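Local coordinates for protein cysteine synthase (Fusobacterium nucleatum subsp. nucleatum strain ATCC 25586, PDB 5XEM) that uses pyridoxal 5'-phosphate for beta-replacement chemistry, probably making L-cysteine from O-acetyl-L-serine and hydrogen sulfide, and here holds an L-lanthionine Schiff base, at residues D26-E31 with A277-S282; V174-T179 with L290-L295; G183-T188 with A234-S239; T201-P206 with D242-C247. All blocks are in the same frame, centred on the assembly; numbering follows the deposited sequence.

Contact 1: D26-E31 with A277-S282; sequences DTFGNE and AALDYS
T27 O takes two hydrogen bonds, one from S282 OG at 2.7 Å and one from N30 N, and the two donors reach it from opposite faces of its carbonyl plane. The hydroxyl of S282 stands at a C=O...donor angle of 147°, tilted from that plane. It is brought there by a chi1 of -176°, which turns OG back along the carbonyl side of its own residue and out from helix 269-284. While donating to T27 O, S282 OG also accepts from N30 ND2 at 2.9 Å; S282 OG lies in the plane of the N30 amide and the bond is close to straight at 166°. N30 OD1 is occupied by the backbone amides of K288 and L290, and ND2 also donates to N285 O, so the orientation of the amide is probably well defined. The turn that offers these groups, T27 to N30, is of type I', and an Asx turn overlaps its start, with D26 OD1 accepting from F28 N at 3.0 Å. Beside this polar cluster, the CD2 methyl of L279 lies 3.5 Å from D26 O and 4.0 Å from F28 CE2, the leucine and phenylalanine side chains crossing at about a right angle. Donor and acceptor roles are thus fixed through the chain N30, S282, T27, which implies a directional polar join between the turn before strand 31-36 and the helix, with the leucine methyl alongside.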
loop_
_atom_site.group_PDB
_atom_site.type_symbol
_atom_site.label_atom_id
_atom_site.label_comp_id
_atom_site.label_asym_id
_atom_site.label_seq_id
_atom_site.Cartn_x
_atom_site.Cartn_y
_atom_site.Cartn_z
ATOM N N ASP A 26 -21.773 12.536 1.386
ATOM C CA ASP A 26 -22.376 13.643 2.140
ATOM C C ASP A 26 -21.852 13.619 3.558
ATOM O O ASP A 26 -21.960 12.608 4.223
ATOM C CB ASP A 26 -23.907 13.528 2.162
ATOM C CG ASP A 26 -24.584 14.771 2.742
ATOM O OD1 ASP A 26 -23.877 15.745 3.067
ATOM O OD2 ASP A 26 -25.826 14.763 2.862
ATOM N N THR A 27 -21.299 14.731 4.027
ATOM C CA THR A 27 -20.740 14.819 5.390
ATOM C C THR A 27 -21.505 15.831 6.292
ATOM O O THR A 27 -21.019 16.254 7.365
ATOM C CB THR A 27 -19.202 15.076 5.352
ATOM O OG1 THR A 27 -18.907 16.352 4.762
ATOM C CG2 THR A 27 -18.498 13.960 4.528
ATOM N N PHE A 28 -22.719 16.169 5.839
ATOM C CA PHE A 28 -23.715 16.898 6.636
ATOM C C PHE A 28 -23.240 18.257 7.107
ATOM O O PHE A 28 -23.433 18.626 8.274
ATOM C CB PHE A 28 -24.184 16.037 7.811
ATOM C CG PHE A 28 -24.573 14.648 7.400
ATOM C CD1 PHE A 28 -25.677 14.442 6.588
ATOM C CD2 PHE A 28 -23.798 13.551 7.772
ATOM C CE1 PHE A 28 -26.022 13.159 6.171
ATOM C CE2 PHE A 28 -24.141 12.271 7.364
ATOM C CZ PHE A 28 -25.247 12.074 6.562
ATOM N N GLY A 29 -22.622 18.998 6.193
ATOM C CA GLY A 29 -22.169 20.355 6.478
ATOM C C GLY A 29 -21.010 20.513 7.458
ATOM O O GLY A 29 -20.778 21.601 7.982
ATOM N N ASN A 30 -20.272 19.433 7.708
ATOM C CA ASN A 30 -18.982 19.525 8.394
ATOM C C ASN A 30 -17.916 18.962 7.478
ATOM O O ASN A 30 -18.238 18.211 6.591
ATOM C CB ASN A 30 -19.023 18.738 9.688
ATOM C CG ASN A 30 -20.060 19.276 10.652
ATOM O OD1 ASN A 30 -20.018 20.464 11.013
ATOM N ND2 ASN A 30 -20.984 18.413 11.086
ATOM N N GLU A 31 -16.658 19.325 7.698
ATOM C CA GLU A 31 -15.561 18.804 6.875
ATOM C C GLU A 31 -14.933 17.587 7.571
ATOM O O GLU A 31 -14.533 17.667 8.742
ATOM C CB GLU A 31 -14.525 19.893 6.646
ATOM C CG GLU A 31 -15.092 21.107 5.935
ATOM C CD GLU A 31 -14.041 22.144 5.612
ATOM O OE1 GLU A 31 -13.355 22.625 6.538
ATOM O OE2 GLU A 31 -13.892 22.477 4.420
ATOM N N ALA A 277 -18.929 5.893 12.264
ATOM C CA ALA A 277 -19.154 6.535 13.556
ATOM C C ALA A 277 -18.970 8.044 13.421
ATOM O O ALA A 277 -19.703 8.835 14.048
ATOM C CB ALA A 277 -18.204 5.979 14.600
ATOM N N ALA A 278 -18.001 8.462 12.609
ATOM C CA ALA A 278 -17.766 9.889 12.372
ATOM C C ALA A 278 -18.892 10.537 11.613
ATOM O O ALA A 278 -19.223 11.702 11.880
ATOM C CB ALA A 278 -16.456 10.130 11.632
ATOM N N LEU A 279 -19.439 9.816 10.643
ATOM C CA LEU A 279 -20.571 10.322 9.866
ATOM C C LEU A 279 -21.792 10.456 10.748
ATOM O O LEU A 279 -22.518 11.416 10.612
ATOM C CB LEU A 279 -20.908 9.396 8.724
ATOM C CG LEU A 279 -20.214 9.620 7.398
ATOM C CD1 LEU A 279 -20.859 8.730 6.330
ATOM C CD2 LEU A 279 -20.315 11.072 6.958
ATOM N N ASP A 280 -22.026 9.486 11.633
ATOM C CA ASP A 280 -23.139 9.564 12.578
ATOM C C ASP A 280 -22.974 10.759 13.497
ATOM O O ASP A 280 -23.939 11.486 13.749
ATOM C CB ASP A 280 -23.233 8.311 13.441
ATOM C CG ASP A 280 -23.693 7.112 12.692
ATOM O OD1 ASP A 280 -24.148 7.256 11.537
ATOM O OD2 ASP A 280 -23.613 6.003 13.262
ATOM N N TYR A 281 -21.758 10.966 13.992
ATOM C CA TYR A 281 -21.445 12.119 14.821
ATOM C C TYR A 281 -21.679 13.415 14.058
ATOM O O TYR A 281 -22.328 14.336 14.575
ATOM C CB TYR A 281 -20.018 12.058 15.361
ATOM C CG TYR A 281 -19.693 13.246 16.236
ATOM C CD1 TYR A 281 -20.005 13.242 17.587
ATOM C CD2 TYR A 281 -19.115 14.395 15.695
ATOM C CE1 TYR A 281 -19.736 14.343 18.391
ATOM C CE2 TYR A 281 -18.842 15.501 16.490
ATOM C CZ TYR A 281 -19.160 15.469 17.828
ATOM O OH TYR A 281 -18.864 16.554 18.612
ATOM N N SER A 282 -21.187 13.482 12.824
ATOM C CA SER A 282 -21.311 14.689 12.022
ATOM C C SER A 282 -22.781 15.003 11.683
ATOM O O SER A 282 -23.193 16.161 11.740
ATOM C CB SER A 282 -20.485 14.580 10.755
ATOM O OG SER A 282 -20.529 15.779 10.015
#

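Contact 2: V174-T179 with L290-L295; sequences VFICGT and LKIVVL. With PLP (pyridoxal-5'-phosphate), chain D.
This is a parallel strand pairing in the buried middle of the six-stranded mixed sheet, where strand 174-178 lies between strands 291-296 and 200-206. The strand axes approach to 4.6 Å at an angle of 19°, and V174, F175 and I176 pair in register with I292, V293 and V294. Four backbone hydrogen bonds step along the pair, from V174 N to K291 O through V293 N to V174 O at 2.8 Å and I176 N to V293 O, ending with L295 N to I176 O. One face carries V174, I176, I292 and V294: the V174 and I292 side chains run side by side in the same direction, V174 CB to I292 CG1 4.0 Å, while the CG2 branch of I292 also meets I176 CD1 at 4.1 Å. Helix 269-284 covers this face through A278 and Y281. On the other face F175 CD1 lies 4.2 Å from V293 CG1, and helix 183-195 packs over F175. Farther along, C177 SG, placed anti to its backbone N (chi1 -170°), touches L295 CD2 at 3.6 Å. Beyond the last direct bond a water takes over, accepting from G178 N and donating to L295 O at 2.6 Å. Past it the strand runs into T179, whose CA is 3.5 Å from O3P of the cofactor: a parallel strand leading into a phosphate-binding loop, as in the PLP-dependent cysteine synthase fold.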
loop_
_atom_site.group_PDB
_atom_site.type_symbol
_atom_site.label_atom_id
_atom_site.label_comp_id
_atom_site.label_asym_id
_atom_site.label_seq_id
_atom_site.Cartn_x
_atom_site.Cartn_y
_atom_site.Cartn_z
ATOM N N VAL A 174 -12.734 17.987 16.043
ATOM C CA VAL A 174 -13.105 16.653 16.492
ATOM C C VAL A 174 -12.079 15.606 15.947
ATOM O O VAL A 174 -11.601 15.742 14.852
ATOM C CB VAL A 174 -14.517 16.291 16.000
ATOM C CG1 VAL A 174 -14.910 14.911 16.511
ATOM C CG2 VAL A 174 -15.563 17.337 16.453
ATOM N N PHE A 175 -11.733 14.618 16.760
ATOM C CA PHE A 175 -10.855 13.519 16.352
ATOM C C PHE A 175 -11.587 12.246 16.735
ATOM O O PHE A 175 -12.062 12.126 17.867
ATOM C CB PHE A 175 -9.505 13.626 17.083
ATOM C CG PHE A 175 -8.619 12.412 16.932
ATOM C CD1 PHE A 175 -8.079 12.092 15.695
ATOM C CD2 PHE A 175 -8.313 11.608 18.031
ATOM C CE1 PHE A 175 -7.264 10.975 15.533
ATOM C CE2 PHE A 175 -7.488 10.500 17.883
ATOM C CZ PHE A 175 -6.975 10.180 16.625
ATOM N N ILE A 176 -11.717 11.304 15.791
ATOM C CA ILE A 176 -12.455 10.075 16.019
ATOM C C ILE A 176 -11.531 8.953 15.582
ATOM O O ILE A 176 -10.991 9.010 14.473
ATOM C CB ILE A 176 -13.811 10.045 15.267
ATOM C CG1 ILE A 176 -14.751 11.105 15.878
ATOM C CG2 ILE A 176 -14.441 8.651 15.352
ATOM C CD1 ILE A 176 -16.007 11.412 15.109
ATOM N N CYS A 177 -11.348 7.955 16.459
ATOM C CA CYS A 177 -10.369 6.896 16.248
ATOM C C CYS A 177 -10.874 5.546 16.751
ATOM O O CYS A 177 -11.437 5.450 17.856
ATOM C CB CYS A 177 -9.071 7.267 16.973
ATOM S SG CYS A 177 -7.652 6.227 16.597
ATOM N N GLY A 178 -10.679 4.505 15.946
ATOM C CA GLY A 178 -11.046 3.165 16.350
ATOM C C GLY A 178 -10.119 2.659 17.434
ATOM O O GLY A 178 -8.985 3.116 17.524
ATOM N N THR A 179 -10.584 1.719 18.252
ATOM C CA THR A 179 -9.781 1.174 19.345
ATOM C C THR A 179 -9.645 -0.346 19.320
ATOM O O THR A 179 -10.575 -1.081 18.947
ATOM C CB THR A 179 -10.342 1.571 20.746
ATOM O OG1 THR A 179 -11.671 1.017 20.920
ATOM C CG2 THR A 179 -10.365 3.087 20.875
ATOM N N LEU A 290 -17.621 21.973 11.470
ATOM C CA LEU A 290 -16.589 21.332 12.287
ATOM C C LEU A 290 -15.524 20.693 11.396
ATOM O O LEU A 290 -15.818 20.220 10.301
ATOM C CB LEU A 290 -17.180 20.244 13.185
ATOM C CG LEU A 290 -18.313 20.645 14.127
ATOM C CD1 LEU A 290 -18.956 19.400 14.731
ATOM C CD2 LEU A 290 -17.814 21.586 15.205
ATOM N N LYS A 291 -14.282 20.722 11.848
ATOM C CA LYS A 291 -13.203 20.025 11.147
ATOM C C LYS A 291 -12.996 18.741 11.926
ATOM O O LYS A 291 -12.602 18.761 13.113
ATOM C CB LYS A 291 -11.954 20.881 11.100
ATOM C CG LYS A 291 -12.098 22.090 10.177
ATOM C CD LYS A 291 -10.744 22.673 9.807
ATOM C CE LYS A 291 -10.854 24.006 9.077
ATOM N NZ LYS A 291 -10.943 23.866 7.596
ATOM N N ILE A 292 -13.326 17.632 11.273
ATOM C CA ILE A 292 -13.379 16.327 11.933
ATOM C C ILE A 292 -12.288 15.472 11.307
ATOM O O ILE A 292 -12.253 15.336 10.085
ATOM C CB ILE A 292 -14.736 15.633 11.730
ATOM C CG1 ILE A 292 -15.892 16.531 12.214
ATOM C CG2 ILE A 292 -14.758 14.276 12.442
ATOM C CD1 ILE A 292 -17.256 15.861 12.174
ATOM N N VAL A 293 -11.396 14.938 12.133
ATOM C CA VAL A 293 -10.335 14.034 11.633
ATOM C C VAL A 293 -10.646 12.618 12.056
ATOM O O VAL A 293 -10.959 12.363 13.239
ATOM C CB VAL A 293 -8.941 14.432 12.137
ATOM C CG1 VAL A 293 -7.887 13.415 11.669
ATOM C CG2 VAL A 293 -8.561 15.832 11.647
ATOM N N VAL A 294 -10.605 11.703 11.077
ATOM C CA VAL A 294 -10.815 10.286 11.290
ATOM C C VAL A 294 -9.482 9.593 10.982
ATOM O O VAL A 294 -8.901 9.813 9.920
ATOM C CB VAL A 294 -11.908 9.748 10.341
ATOM C CG1 VAL A 294 -11.944 8.216 10.287
ATOM C CG2 VAL A 294 -13.253 10.318 10.768
ATOM N N LEU A 295 -8.997 8.783 11.911
ATOM C CA LEU A 295 -7.814 8.003 11.658
ATOM C C LEU A 295 -8.242 6.740 10.929
ATOM O O LEU A 295 -9.040 5.994 11.445
ATOM C CB LEU A 295 -7.093 7.652 12.952
ATOM C CG LEU A 295 -5.669 7.121 12.746
ATOM C CD1 LEU A 295 -4.705 8.277 12.476
ATOM C CD2 LEU A 295 -5.206 6.300 13.913
HETATM N N1 PLP D . -7.742 -1.002 13.171
HETATM C C2 PLP D . -6.884 -1.968 12.807
HETATM C C2A PLP D . -6.892 -2.490 11.370
HETATM C C3 PLP D . -5.956 -2.494 13.723
HETATM O O3 PLP D . -5.087 -3.459 13.327
HETATM C C4 PLP D . -5.930 -2.024 15.034
HETATM C C4A PLP D . -4.948 -2.569 16.057
HETATM C C5 PLP D . -6.838 -1.013 15.377
HETATM C C6 PLP D . -7.721 -0.522 14.417
HETATM C C5A PLP D . -6.900 -0.408 16.763
HETATM O O4P PLP D . -5.714 0.432 17.000
HETATM P P PLP D . -5.084 0.666 18.479
HETATM O O1P PLP D . -4.118 1.713 18.415
HETATM O O2P PLP D . -4.569 -0.637 18.850
HETATM O O3P PLP D . -6.273 0.959 19.324
HETATM O O HOH W 1 -9.050 4.407 13.548
#

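Contact 3: G183-T188 with A234-S239; sequences GSFSGT and AVYDGS. With PLP (pyridoxal-5'-phosphate), chain D.
From S186 the side chain leaves helix 183-195 with S186 CB 3.6 Å from V235 O. It ends with S186 OG accepting a hydrogen bond from D237 N at 2.9 Å. That bond is almost straight, 171° at the hydrogen, and a chi1 of -56° sets it up by placing OG beside the serine's own backbone N. The same hydroxyl bonds G182 O, one turn back, so it serves the helix start and the 234-239 loop together; S186 OG also passes 3.7 Å from Y236 CD1. The segment is the first turn of the helix that follows the glycine-rich phosphate loop, and its amino end faces the cofactor. S184 meets the phosphate twice through O1P, from its N and from its OG at 2.8 Å, and G180, T181 and G182 are further cofactor ligands of this loop. The helix amino end would be expected to add a favourable field for the phosphate charge. On the flank of the same turn the F185 ring lies obliquely to that of Y236, F185 CD2 to Y236 CE1 3.9 Å. D237 O sits near the F185 ring plane at its edge, 4.0 Å from F185 CE2. P203 touches both aromatic side chains. V235 CG2 comes within 4.2 Å of G183 N. Beyond D237 the loop folds into an Asx turn, where OD1 takes both S239 N and S239 OG from the same face of the carboxylate.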
loop_
_atom_site.group_PDB
_atom_site.type_symbol
_atom_site.label_atom_id
_atom_site.label_comp_id
_atom_site.label_asym_id
_atom_site.label_seq_id
_atom_site.Cartn_x
_atom_site.Cartn_y
_atom_site.Cartn_z
ATOM N N GLY A 183 -4.281 2.635 21.970
ATOM C CA GLY A 183 -3.075 3.454 21.933
ATOM C C GLY A 183 -3.116 4.561 20.933
ATOM O O GLY A 183 -2.691 5.689 21.236
ATOM N N SER A 184 -3.573 4.285 19.719
ATOM C CA SER A 184 -3.649 5.362 18.725
ATOM C C SER A 184 -4.641 6.431 19.179
ATOM O O SER A 184 -4.342 7.638 19.074
ATOM C CB SER A 184 -3.964 4.848 17.308
ATOM O OG SER A 184 -5.146 4.091 17.313
ATOM N N PHE A 185 -5.815 6.015 19.669
ATOM C CA PHE A 185 -6.748 6.992 20.221
ATOM C C PHE A 185 -6.101 7.813 21.345
ATOM O O PHE A 185 -6.173 9.068 21.362
ATOM C CB PHE A 185 -8.018 6.328 20.781
ATOM C CG PHE A 185 -8.821 7.272 21.631
ATOM C CD1 PHE A 185 -9.527 8.311 21.033
ATOM C CD2 PHE A 185 -8.799 7.182 23.001
ATOM C CE1 PHE A 185 -10.201 9.235 21.796
ATOM C CE2 PHE A 185 -9.496 8.107 23.786
ATOM C CZ PHE A 185 -10.188 9.130 23.170
ATOM N N SER A 186 -5.534 7.101 22.316
ATOM C CA SER A 186 -5.172 7.751 23.585
ATOM C C SER A 186 -3.939 8.644 23.418
ATOM O O SER A 186 -3.895 9.728 23.956
ATOM C CB SER A 186 -4.970 6.718 24.685
ATOM O OG SER A 186 -6.145 5.905 24.821
ATOM N N GLY A 187 -2.953 8.203 22.635
ATOM C CA GLY A 187 -1.772 9.006 22.421
ATOM C C GLY A 187 -2.048 10.229 21.563
ATOM O O GLY A 187 -1.582 11.335 21.856
ATOM N N THR A 188 -2.831 10.053 20.497
ATOM C CA THR A 188 -3.143 11.168 19.633
ATOM C C THR A 188 -4.035 12.176 20.369
ATOM O O THR A 188 -3.766 13.380 20.309
ATOM C CB THR A 188 -3.826 10.710 18.346
ATOM O OG1 THR A 188 -3.069 9.625 17.773
ATOM C CG2 THR A 188 -3.932 11.876 17.344
ATOM N N ALA A 234 -3.889 -1.382 29.420
ATOM C CA ALA A 234 -3.271 -0.322 30.205
ATOM C C ALA A 234 -3.028 0.944 29.399
ATOM O O ALA A 234 -3.055 2.052 29.941
ATOM C CB ALA A 234 -1.939 -0.825 30.785
ATOM N N VAL A 235 -2.788 0.806 28.096
ATOM C CA VAL A 235 -2.514 1.973 27.257
ATOM C C VAL A 235 -3.736 2.776 26.811
ATOM O O VAL A 235 -3.574 3.829 26.223
ATOM C CB VAL A 235 -1.660 1.618 26.009
ATOM C CG1 VAL A 235 -0.285 1.128 26.462
ATOM C CG2 VAL A 235 -2.367 0.577 25.141
ATOM N N TYR A 236 -4.947 2.290 27.093
ATOM C CA TYR A 236 -6.149 3.053 26.844
ATOM C C TYR A 236 -6.372 4.023 27.991
ATOM O O TYR A 236 -6.391 3.608 29.165
ATOM C CB TYR A 236 -7.369 2.129 26.721
ATOM C CG TYR A 236 -8.652 2.881 26.561
ATOM C CD1 TYR A 236 -8.928 3.576 25.397
ATOM C CD2 TYR A 236 -9.595 2.955 27.613
ATOM C CE1 TYR A 236 -10.100 4.279 25.251
ATOM C CE2 TYR A 236 -10.762 3.673 27.472
ATOM C CZ TYR A 236 -11.015 4.343 26.298
ATOM O OH TYR A 236 -12.181 5.066 26.132
ATOM N N ASP A 237 -6.572 5.289 27.654
ATOM C CA ASP A 237 -6.875 6.324 28.640
ATOM C C ASP A 237 -8.285 6.885 28.451
ATOM O O ASP A 237 -8.522 7.803 27.664
ATOM C CB ASP A 237 -5.812 7.434 28.616
ATOM C CG ASP A 237 -6.063 8.500 29.686
ATOM O OD1 ASP A 237 -6.988 8.310 30.505
ATOM O OD2 ASP A 237 -5.330 9.518 29.691
ATOM N N GLY A 238 -9.228 6.329 29.213
ATOM C CA GLY A 238 -10.640 6.661 29.043
ATOM C C GLY A 238 -11.007 8.055 29.527
ATOM O O GLY A 238 -12.076 8.555 29.209
ATOM N N SER A 239 -10.115 8.697 30.272
ATOM C CA SER A 239 -10.360 10.072 30.722
ATOM C C SER A 239 -10.345 11.056 29.554
ATOM O O SER A 239 -10.853 12.177 29.669
ATOM C CB SER A 239 -9.348 10.482 31.787
ATOM O OG SER A 239 -8.056 10.661 31.236
HETATM N N1 PLP D . -7.742 -1.002 13.171
HETATM C C2 PLP D . -6.884 -1.968 12.807
HETATM C C2A PLP D . -6.892 -2.490 11.370
HETATM C C3 PLP D . -5.956 -2.494 13.723
HETATM O O3 PLP D . -5.087 -3.459 13.327
HETATM C C4 PLP D . -5.930 -2.024 15.034
HETATM C C4A PLP D . -4.948 -2.569 16.057
HETATM C C5 PLP D . -6.838 -1.013 15.377
HETATM C C6 PLP D . -7.721 -0.522 14.417
HETATM C C5A PLP D . -6.900 -0.408 16.763
HETATM O O4P PLP D . -5.714 0.432 17.000
HETATM P P PLP D . -5.084 0.666 18.479
HETATM O O1P PLP D . -4.118 1.713 18.415
HETATM O O2P PLP D . -4.569 -0.637 18.850
HETATM O O3P PLP D . -6.273 0.959 19.324
#

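Contact 4: T201-P206 with D242-C247; sequences TFPVEP and DDILVC
With chi1 at -72°, D242 swings its carboxylate back beside its own backbone N, which brings OD2 to T201 N; with chi1 at -54° F202 does the same with its ring, bringing its CE2 to D242 CB. D242 OD2 accepts from T201 N at 2.9 Å, met on the anti side and close to the carboxylate plane, while D242 N returns a nearly straight bond to T201 O at 3.0 Å. The two bonds close a small ring between the residues, and K193 pairs with the same OD2. The F202 ring then reaches along the loop: its CE2 is 3.7 Å from D242 CB, and the CB of D243 lies at the ring edge, in plane. L245 CD1 packs against F202 CB at 3.6 Å. Farther on the pairing is regular and parallel, L245 N to P203 O, E205 N to L245 O at 2.9 Å and C247 N to E205 O. P203, having no amide hydrogen, gives its carbonyl alone; its CD lies 3.2 Å from D243 O, a buried carbonyl with no polar partner in the model. E205, extended beyond CG, runs side by side with V246, E205 CG to V246 CG1 3.9 Å, and its carboxylate is held by L212 N and S213 OG. Strand 245-247 is an outermost strand of the sheet within the chain; strand 200-206 is its strand neighbour, and helix 269-284 also packs on L245 and C247. The chemistry implies that the D242 carboxylate and amide together extend the join ahead of the regular pairing, the carboxylate's charge probably balanced by K193.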
loop_
_atom_site.group_PDB
_atom_site.type_symbol
_atom_site.label_atom_id
_atom_site.label_comp_id
_atom_site.label_asym_id
_atom_site.label_seq_id
_atom_site.Cartn_x
_atom_site.Cartn_y
_atom_site.Cartn_z
ATOM N N THR A 201 -12.584 14.450 21.483
ATOM C CA THR A 201 -11.885 13.233 21.049
ATOM C C THR A 201 -12.699 11.990 21.426
ATOM O O THR A 201 -13.094 11.844 22.610
ATOM C CB THR A 201 -10.466 13.166 21.652
ATOM O OG1 THR A 201 -10.534 13.157 23.091
ATOM C CG2 THR A 201 -9.613 14.362 21.199
ATOM N N PHE A 202 -12.971 11.127 20.432
ATOM C CA PHE A 202 -13.846 9.981 20.630
ATOM C C PHE A 202 -13.219 8.674 20.127
ATOM O O PHE A 202 -12.841 8.613 18.954
ATOM C CB PHE A 202 -15.164 10.155 19.883
ATOM C CG PHE A 202 -15.903 11.434 20.204
ATOM C CD1 PHE A 202 -15.672 12.581 19.469
ATOM C CD2 PHE A 202 -16.858 11.462 21.211
ATOM C CE1 PHE A 202 -16.352 13.751 19.756
ATOM C CE2 PHE A 202 -17.551 12.638 21.496
ATOM C CZ PHE A 202 -17.308 13.772 20.764
ATOM N N PRO A 203 -13.164 7.642 20.999
ATOM C CA PRO A 203 -12.856 6.292 20.585
ATOM C C PRO A 203 -14.088 5.613 19.995
ATOM O O PRO A 203 -15.236 5.978 20.353
ATOM C CB PRO A 203 -12.438 5.631 21.897
ATOM C CG PRO A 203 -13.335 6.260 22.910
ATOM C CD PRO A 203 -13.556 7.669 22.426
ATOM N N VAL A 204 -13.864 4.636 19.102
ATOM C CA VAL A 204 -14.922 3.822 18.556
ATOM C C VAL A 204 -14.627 2.373 18.932
ATOM O O VAL A 204 -13.472 1.941 18.911
ATOM C CB VAL A 204 -15.032 3.930 17.008
ATOM C CG1 VAL A 204 -16.286 3.189 16.539
ATOM C CG2 VAL A 204 -14.992 5.390 16.530
ATOM N N GLU A 205 -15.662 1.641 19.310
ATOM C CA GLU A 205 -15.542 0.202 19.565
ATOM C C GLU A 205 -16.609 -0.547 18.779
ATOM O O GLU A 205 -17.555 0.062 18.261
ATOM C CB GLU A 205 -15.622 -0.067 21.081
ATOM C CG GLU A 205 -16.996 0.117 21.698
ATOM C CD GLU A 205 -17.018 -0.143 23.200
ATOM O OE1 GLU A 205 -15.987 -0.597 23.750
ATOM O OE2 GLU A 205 -18.078 0.100 23.822
ATOM N N PRO A 206 -16.454 -1.870 18.625
ATOM C CA PRO A 206 -17.481 -2.606 17.897
ATOM C C PRO A 206 -18.796 -2.623 18.679
ATOM O O PRO A 206 -18.793 -2.922 19.887
ATOM C CB PRO A 206 -16.902 -4.023 17.805
ATOM C CG PRO A 206 -15.457 -3.863 18.033
ATOM C CD PRO A 206 -15.310 -2.718 18.965
ATOM N N ASP A 242 -14.590 11.798 25.175
ATOM C CA ASP A 242 -15.753 12.653 25.377
ATOM C C ASP A 242 -17.078 11.907 25.303
ATOM O O ASP A 242 -18.074 12.367 25.857
ATOM C CB ASP A 242 -15.719 13.835 24.429
ATOM C CG ASP A 242 -14.658 14.836 24.815
ATOM O OD1 ASP A 242 -14.859 15.552 25.814
ATOM O OD2 ASP A 242 -13.603 14.896 24.137
ATOM N N ASP A 243 -17.076 10.762 24.616
ATOM C CA ASP A 243 -18.168 9.793 24.595
ATOM C C ASP A 243 -17.540 8.533 23.975
ATOM O O ASP A 243 -16.432 8.614 23.462
ATOM C CB ASP A 243 -19.313 10.295 23.710
ATOM C CG ASP A 243 -20.641 9.601 23.984
ATOM O OD1 ASP A 243 -20.704 8.732 24.882
ATOM O OD2 ASP A 243 -21.615 9.918 23.282
ATOM N N ILE A 244 -18.206 7.396 24.065
ATOM C CA ILE A 244 -17.778 6.162 23.378
ATOM C C ILE A 244 -18.708 5.988 22.183
ATOM O O ILE A 244 -19.925 5.945 22.337
ATOM C CB ILE A 244 -17.922 4.909 24.251
ATOM C CG1 ILE A 244 -17.293 5.084 25.648
ATOM C CG2 ILE A 244 -17.372 3.694 23.504
ATOM C CD1 ILE A 244 -15.809 5.380 25.697
ATOM N N LEU A 245 -18.144 5.887 20.984
ATOM C CA LEU A 245 -18.928 5.660 19.783
ATOM C C LEU A 245 -18.794 4.189 19.410
ATOM O O LEU A 245 -17.828 3.525 19.804
ATOM C CB LEU A 245 -18.451 6.548 18.642
ATOM C CG LEU A 245 -18.337 8.050 18.966
ATOM C CD1 LEU A 245 -17.810 8.817 17.762
ATOM C CD2 LEU A 245 -19.676 8.602 19.436
ATOM N N VAL A 246 -19.788 3.701 18.685
ATOM C CA VAL A 246 -19.810 2.332 18.241
ATOM C C VAL A 246 -20.170 2.200 16.772
ATOM O O VAL A 246 -20.710 3.127 16.163
ATOM C CB VAL A 246 -20.795 1.488 19.072
ATOM C CG1 VAL A 246 -20.461 1.595 20.552
ATOM C CG2 VAL A 246 -22.254 1.891 18.779
ATOM N N CYS A 247 -19.902 1.013 16.225
ATOM C CA CYS A 247 -20.328 0.664 14.881
ATOM C C CYS A 247 -20.641 -0.823 14.787
ATOM O O CYS A 247 -19.892 -1.659 15.274
ATOM C CB CYS A 247 -19.255 1.028 13.868
ATOM S SG CYS A 247 -19.792 0.876 12.149
#

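From the N terminus, the turn at 26-31 is first; contact 1 closes the longest loop, returning to it from helix 269-284, and contacts 3 and 4 nest inside that loop. Contact 2 opens within it at strand 174-178 but closes only at 290-295, so contacts 1 and 2 cross. Contacts 3 and 4 in turn lie inside the loop of contact 2 and cross each other: 183-188, 201-206, 234-239, 242-247. In space, contacts 2 and 4 meet where strands 174-178 and 200-206 adjoin in the mixed sheet. Contact 1 ties helix 269-284 to the turn between strands 19-21 and 31-36, and contact 3 joins the phosphate-side helix to the loop leading into strand 245-247.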